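Local coordinates for protein activating signal cointegrator 1 complex subunit 2 (Homo sapiens, PDB 6YXQ) that binds polyubiquitin chains, recruiting ASCC3 and ALKBH3 to sites of DNA damage, and takes part in the rescue of stalled ribosomes, at residues 151-165 with 187-201. Residues are numbered along the deposited sequence; the frame is centred on the assembly and turned at random.
Sequences GEILYNNFLFDIPKI and IFTQQPSYYSDLDET
Tyr155 OH donates to Asp197 OD1 (2.6 Å), reaching the oxygen on its syn lone pair, with the ring and the carboxylate turned 61° apart. CG of Tyr155 stands anti to the backbone N (chi1 -166°), which carries the phenol from helix 151-156 across to helix 193-201. On the way the ring lays its CD2 over one face of the Tyr194 ring, 3.6 Å from Tyr194 CE1, the two side chains sliding past each other in opposite directions. A phenylalanine at Tyr155 would probably keep this aromatic contact but leave the Asp197 carboxylate without its hydroxyl donor. Tyr194 points its own hydroxyl the other way, donating to Phe160 O (3.1 Å) from slightly outside the carbonyl plane and so tying the loop between the two helices of 151-165 to helix 193-201. Beyond it, Ile187 CD1 sits over one face of the Phe160 ring in a CH-pi contact, 4.0 Å from the centroid, and meets Ile165 CD1 tip to tip. Ile162 is a knob in the hole formed by Tyr194, Asp197, Leu198 and Thr201, its CG1 3.6 Å from Asp197 CB. At the other end, Gly151 brings the backbones together, its CA 4.5 Å from that of Gln191, whose OE1 caps the following helix by accepting from Ser193 N (2.9 Å). This packing joins two consecutive helical pairs in the N-terminal part of ASCC2: helices 147-156 and 162-172 against 177-190 and 193-216. Trp82 of helix 78-87 touches Leu154, helix 271-275 packs on Leu198, and Leu14 of the ASCC3 chain touches Pro163 and Thr201.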
loop_
_atom_site.group_PDB
_atom_site.type_symbol
_atom_site.label_atom_id
_atom_site.label_comp_id
_atom_site.label_asym_id
_atom_site.label_seq_id
_atom_site.Cartn_x
_atom_site.Cartn_y
_atom_site.Cartn_z
ATOM N N GLY B 151 6.393 7.521 -19.455
ATOM C CA GLY B 151 6.063 8.505 -18.435
ATOM C C GLY B 151 4.770 9.242 -18.727
ATOM O O GLY B 151 4.028 9.610 -17.805
ATOM N N GLU B 152 4.493 9.487 -20.009
ATOM C CA GLU B 152 3.198 10.029 -20.396
ATOM C C GLU B 152 2.080 9.122 -19.910
ATOM O O GLU B 152 1.137 9.583 -19.254
ATOM C CB GLU B 152 3.133 10.212 -21.912
ATOM C CG GLU B 152 2.241 11.351 -22.378
ATOM C CD GLU B 152 2.592 11.827 -23.775
ATOM O OE1 GLU B 152 2.387 13.027 -24.069
ATOM O OE2 GLU B 152 3.072 10.998 -24.579
ATOM N N ILE B 153 2.195 7.814 -20.177
ATOM C CA ILE B 153 1.192 6.858 -19.699
ATOM C C ILE B 153 1.034 6.958 -18.186
ATOM O O ILE B 153 -0.087 7.045 -17.655
ATOM C CB ILE B 153 1.576 5.427 -20.110
ATOM C CG1 ILE B 153 1.276 5.173 -21.584
ATOM C CG2 ILE B 153 0.857 4.417 -19.231
ATOM C CD1 ILE B 153 1.996 3.953 -22.127
ATOM N N LEU B 154 2.169 6.942 -17.474
ATOM C CA LEU B 154 2.180 6.933 -16.012
ATOM C C LEU B 154 1.458 8.123 -15.418
ATOM O O LEU B 154 0.419 7.957 -14.759
ATOM C CB LEU B 154 3.601 6.912 -15.482
ATOM C CG LEU B 154 4.433 5.673 -15.659
ATOM C CD1 LEU B 154 5.354 5.574 -14.463
ATOM C CD2 LEU B 154 3.520 4.474 -15.771
ATOM N N TYR B 155 2.038 9.325 -15.599
ATOM C CA TYR B 155 1.335 10.526 -15.189
ATOM C C TYR B 155 -0.094 10.483 -15.630
ATOM O O TYR B 155 -0.947 11.014 -14.965
ATOM C CB TYR B 155 1.984 11.810 -15.700
ATOM C CG TYR B 155 1.476 13.071 -15.008
ATOM C CD1 TYR B 155 0.236 13.669 -15.317
ATOM C CD2 TYR B 155 2.236 13.647 -14.012
ATOM C CE1 TYR B 155 -0.182 14.830 -14.646
ATOM C CE2 TYR B 155 1.821 14.800 -13.346
ATOM C CZ TYR B 155 0.614 15.382 -13.665
ATOM O OH TYR B 155 0.205 16.521 -13.005
ATOM N N ASN B 156 -0.412 9.935 -16.741
ATOM C CA ASN B 156 -1.618 10.594 -17.242
ATOM C C ASN B 156 -2.824 9.698 -17.307
ATOM O O ASN B 156 -3.885 10.147 -17.683
ATOM C CB ASN B 156 -1.501 11.136 -18.675
ATOM C CG ASN B 156 -1.416 12.593 -18.649
ATOM O OD1 ASN B 156 -2.296 13.273 -18.066
ATOM N ND2 ASN B 156 -0.411 13.146 -19.192
ATOM N N ASN B 157 -2.690 8.430 -17.010
ATOM C CA ASN B 157 -3.816 7.638 -16.565
ATOM C C ASN B 157 -3.862 7.574 -15.052
ATOM O O ASN B 157 -4.285 6.558 -14.511
ATOM C CB ASN B 157 -3.716 6.270 -17.223
ATOM C CG ASN B 157 -3.620 6.415 -18.740
ATOM O OD1 ASN B 157 -4.634 6.559 -19.422
ATOM N ND2 ASN B 157 -2.405 6.347 -19.274
ATOM N N PHE B 158 -3.404 8.636 -14.360
ATOM C CA PHE B 158 -3.439 8.740 -12.888
ATOM C C PHE B 158 -2.861 7.498 -12.208
ATOM O O PHE B 158 -3.185 7.188 -11.056
ATOM C CB PHE B 158 -4.857 9.018 -12.372
ATOM C CG PHE B 158 -5.279 10.462 -12.488
ATOM C CD1 PHE B 158 -4.809 11.414 -11.590
ATOM C CD2 PHE B 158 -6.131 10.868 -13.504
ATOM C CE1 PHE B 158 -5.186 12.746 -11.701
ATOM C CE2 PHE B 158 -6.512 12.199 -13.620
ATOM C CZ PHE B 158 -6.040 13.138 -12.718
ATOM N N LEU B 159 -1.969 6.797 -12.915
ATOM C CA LEU B 159 -1.367 5.580 -12.374
ATOM C C LEU B 159 -0.506 5.883 -11.159
ATOM O O LEU B 159 -0.396 5.059 -10.245
ATOM C CB LEU B 159 -0.530 4.884 -13.449
ATOM C CG LEU B 159 -1.258 4.389 -14.702
ATOM C CD1 LEU B 159 -0.327 3.559 -15.578
ATOM C CD2 LEU B 159 -2.496 3.583 -14.329
ATOM N N PHE B 160 0.127 7.054 -11.137
ATOM C CA PHE B 160 0.947 7.482 -10.010
ATOM C C PHE B 160 0.547 8.904 -9.646
ATOM O O PHE B 160 0.731 9.829 -10.442
ATOM C CB PHE B 160 2.440 7.401 -10.336
ATOM C CG PHE B 160 3.011 6.003 -10.275
ATOM C CD1 PHE B 160 3.442 5.463 -9.075
ATOM C CD2 PHE B 160 3.140 5.242 -11.425
ATOM C CE1 PHE B 160 3.976 4.190 -9.021
ATOM C CE2 PHE B 160 3.677 3.968 -11.376
ATOM C CZ PHE B 160 4.092 3.440 -10.173
ATOM N N ASP B 161 -0.034 9.069 -8.466
ATOM C CA ASP B 161 -0.205 10.373 -7.860
ATOM C C ASP B 161 1.042 10.710 -7.055
ATOM O O ASP B 161 1.986 9.924 -6.962
ATOM C CB ASP B 161 -1.426 10.389 -6.948
ATOM C CG ASP B 161 -2.711 10.568 -7.700
ATOM O OD1 ASP B 161 -2.648 10.922 -8.895
ATOM O OD2 ASP B 161 -3.785 10.364 -7.093
ATOM N N ILE B 162 1.041 11.888 -6.446
ATOM C CA ILE B 162 1.992 12.164 -5.377
ATOM C C ILE B 162 1.491 11.482 -4.104
ATOM O O ILE B 162 2.288 10.820 -3.423
ATOM C CB ILE B 162 2.212 13.673 -5.185
ATOM C CG1 ILE B 162 3.123 14.211 -6.286
ATOM C CG2 ILE B 162 2.846 13.947 -3.833
ATOM C CD1 ILE B 162 4.549 13.670 -6.232
ATOM N N PRO B 163 0.200 11.589 -3.736
ATOM C CA PRO B 163 -0.272 10.817 -2.574
ATOM C C PRO B 163 0.009 9.330 -2.677
ATOM O O PRO B 163 0.433 8.719 -1.689
ATOM C CB PRO B 163 -1.778 11.109 -2.549
ATOM C CG PRO B 163 -1.910 12.432 -3.164
ATOM C CD PRO B 163 -0.842 12.524 -4.210
ATOM N N LYS B 164 -0.200 8.726 -3.848
ATOM C CA LYS B 164 0.054 7.296 -3.984
ATOM C C LYS B 164 1.527 6.973 -3.777
ATOM O O LYS B 164 1.859 5.909 -3.256
ATOM C CB LYS B 164 -0.407 6.791 -5.347
ATOM C CG LYS B 164 -1.882 6.962 -5.590
ATOM C CD LYS B 164 -2.167 7.016 -7.075
ATOM C CE LYS B 164 -2.718 5.711 -7.577
ATOM N NZ LYS B 164 -4.200 5.776 -7.677
ATOM N N ILE B 165 2.424 7.875 -4.176
ATOM C CA ILE B 165 3.846 7.624 -3.957
ATOM C C ILE B 165 4.173 7.664 -2.467
ATOM O O ILE B 165 4.893 6.797 -1.944
ATOM C CB ILE B 165 4.690 8.633 -4.752
ATOM C CG1 ILE B 165 4.614 8.312 -6.247
ATOM C CG2 ILE B 165 6.128 8.615 -4.263
ATOM C CD1 ILE B 165 5.152 9.409 -7.131
ATOM N N ILE B 187 10.296 6.360 -11.954
ATOM C CA ILE B 187 9.137 7.118 -12.420
ATOM C C ILE B 187 9.451 8.611 -12.440
ATOM O O ILE B 187 9.064 9.323 -13.376
ATOM C CB ILE B 187 7.870 6.789 -11.604
ATOM C CG1 ILE B 187 7.844 7.500 -10.258
ATOM C CG2 ILE B 187 7.718 5.282 -11.429
ATOM C CD1 ILE B 187 6.648 7.102 -9.432
ATOM N N PHE B 188 10.215 9.100 -11.457
ATOM C CA PHE B 188 10.617 10.505 -11.491
ATOM C C PHE B 188 11.574 10.795 -12.644
ATOM O O PHE B 188 11.556 11.899 -13.202
ATOM C CB PHE B 188 11.258 10.907 -10.163
ATOM C CG PHE B 188 10.272 11.349 -9.123
ATOM C CD1 PHE B 188 9.740 10.443 -8.223
ATOM C CD2 PHE B 188 9.884 12.673 -9.040
ATOM C CE1 PHE B 188 8.837 10.847 -7.262
ATOM C CE2 PHE B 188 8.982 13.083 -8.086
ATOM C CZ PHE B 188 8.456 12.166 -7.192
ATOM N N THR B 189 12.419 9.828 -13.008
ATOM C CA THR B 189 13.327 10.020 -14.132
ATOM C C THR B 189 12.564 10.050 -15.450
ATOM O O THR B 189 12.777 10.939 -16.285
ATOM C CB THR B 189 14.376 8.908 -14.152
ATOM O OG1 THR B 189 15.008 8.817 -12.872
ATOM C CG2 THR B 189 15.429 9.194 -15.200
ATOM N N GLN B 190 11.659 9.084 -15.647
ATOM C CA GLN B 190 10.963 8.972 -16.920
ATOM C C GLN B 190 9.905 10.053 -17.085
ATOM O O GLN B 190 9.640 10.485 -18.214
ATOM C CB GLN B 190 10.339 7.583 -17.071
ATOM C CG GLN B 190 11.306 6.400 -16.918
ATOM C CD GLN B 190 12.630 6.564 -17.664
ATOM O OE1 GLN B 190 12.717 7.234 -18.701
ATOM N NE2 GLN B 190 13.673 5.938 -17.130
ATOM N N GLN B 191 9.301 10.520 -15.993
ATOM C CA GLN B 191 8.331 11.610 -16.049
ATOM C C GLN B 191 8.680 12.603 -14.949
ATOM O O GLN B 191 8.297 12.426 -13.786
ATOM C CB GLN B 191 6.903 11.089 -15.906
ATOM C CG GLN B 191 5.848 12.166 -15.693
ATOM C CD GLN B 191 5.872 13.235 -16.764
ATOM O OE1 GLN B 191 6.749 14.100 -16.784
ATOM N NE2 GLN B 191 4.920 13.164 -17.680
ATOM N N PRO B 192 9.425 13.661 -15.277
ATOM C CA PRO B 192 9.859 14.599 -14.237
ATOM C C PRO B 192 8.780 15.559 -13.773
ATOM O O PRO B 192 9.026 16.319 -12.828
ATOM C CB PRO B 192 11.014 15.357 -14.909
ATOM C CG PRO B 192 11.357 14.560 -16.146
ATOM C CD PRO B 192 10.081 13.929 -16.566
ATOM N N SER B 193 7.596 15.549 -14.386
ATOM C CA SER B 193 6.560 16.481 -13.960
ATOM C C SER B 193 6.003 16.141 -12.588
ATOM O O SER B 193 5.252 16.947 -12.027
ATOM C CB SER B 193 5.435 16.541 -14.997
ATOM O OG SER B 193 5.852 17.260 -16.151
ATOM N N TYR B 194 6.362 14.982 -12.034
ATOM C CA TYR B 194 5.990 14.673 -10.658
ATOM C C TYR B 194 6.659 15.632 -9.679
ATOM O O TYR B 194 6.046 16.032 -8.680
ATOM C CB TYR B 194 6.343 13.221 -10.341
ATOM C CG TYR B 194 5.399 12.245 -10.996
ATOM C CD1 TYR B 194 4.041 12.296 -10.734
ATOM C CD2 TYR B 194 5.859 11.291 -11.893
ATOM C CE1 TYR B 194 3.171 11.420 -11.333
ATOM C CE2 TYR B 194 4.992 10.408 -12.500
ATOM C CZ TYR B 194 3.650 10.478 -12.211
ATOM O OH TYR B 194 2.773 9.597 -12.791
ATOM N N TYR B 195 7.909 16.021 -9.958
ATOM C CA TYR B 195 8.556 17.100 -9.215
ATOM C C TYR B 195 7.626 18.305 -9.090
ATOM O O TYR B 195 7.306 18.758 -7.982
ATOM C CB TYR B 195 9.856 17.509 -9.912
ATOM C CG TYR B 195 11.039 16.585 -9.693
ATOM C CD1 TYR B 195 11.575 16.392 -8.429
ATOM C CD2 TYR B 195 11.639 15.932 -10.759
ATOM C CE1 TYR B 195 12.663 15.561 -8.233
ATOM C CE2 TYR B 195 12.726 15.103 -10.573
ATOM C CZ TYR B 195 13.235 14.921 -9.309
ATOM O OH TYR B 195 14.320 14.096 -9.125
ATOM N N SER B 196 7.169 18.820 -10.235
ATOM C CA SER B 196 6.190 19.903 -10.238
ATOM C C SER B 196 4.965 19.537 -9.416
ATOM O O SER B 196 4.502 20.329 -8.588
ATOM C CB SER B 196 5.789 20.256 -11.674
ATOM O OG SER B 196 6.911 20.260 -12.537
ATOM N N ASP B 197 4.427 18.333 -9.635
ATOM C CA ASP B 197 3.333 17.852 -8.803
ATOM C C ASP B 197 3.678 18.034 -7.332
ATOM O O ASP B 197 2.968 18.723 -6.585
ATOM C CB ASP B 197 3.041 16.384 -9.116
ATOM C CG ASP B 197 2.027 16.213 -10.228
ATOM O OD1 ASP B 197 1.882 17.141 -11.059
ATOM O OD2 ASP B 197 1.372 15.148 -10.260
ATOM N N LEU B 198 4.818 17.470 -6.925
ATOM C CA LEU B 198 5.317 17.657 -5.569
ATOM C C LEU B 198 5.331 19.130 -5.196
ATOM O O LEU B 198 4.801 19.526 -4.151
ATOM C CB LEU B 198 6.718 17.065 -5.457
ATOM C CG LEU B 198 7.332 17.079 -4.069
ATOM C CD1 LEU B 198 6.394 16.386 -3.109
ATOM C CD2 LEU B 198 8.683 16.396 -4.111
ATOM N N ASP B 199 5.915 19.959 -6.065
ATOM C CA ASP B 199 5.909 21.399 -5.857
ATOM C C ASP B 199 4.510 21.889 -5.502
ATOM O O ASP B 199 4.278 22.418 -4.409
ATOM C CB ASP B 199 6.434 22.091 -7.114
ATOM C CG ASP B 199 6.731 23.555 -6.893
ATOM O OD1 ASP B 199 6.606 24.027 -5.744
ATOM O OD2 ASP B 199 7.088 24.234 -7.875
ATOM N N GLU B 200 3.546 21.660 -6.398
ATOM C CA GLU B 200 2.204 22.185 -6.177
ATOM C C GLU B 200 1.569 21.602 -4.924
ATOM O O GLU B 200 0.687 22.237 -4.329
ATOM C CB GLU B 200 1.325 21.907 -7.397
ATOM C CG GLU B 200 1.939 22.331 -8.723
ATOM C CD GLU B 200 1.120 21.868 -9.910
ATOM O OE1 GLU B 200 -0.101 21.664 -9.741
ATOM O OE2 GLU B 200 1.695 21.698 -11.007
ATOM N N THR B 201 2.017 20.420 -4.500
ATOM C CA THR B 201 1.443 19.781 -3.327
ATOM C C THR B 201 2.017 20.344 -2.034
ATOM O O THR B 201 1.357 20.282 -0.989
ATOM C CB THR B 201 1.671 18.275 -3.414
ATOM O OG1 THR B 201 1.135 17.803 -4.656
ATOM C CG2 THR B 201 1.005 17.544 -2.257
#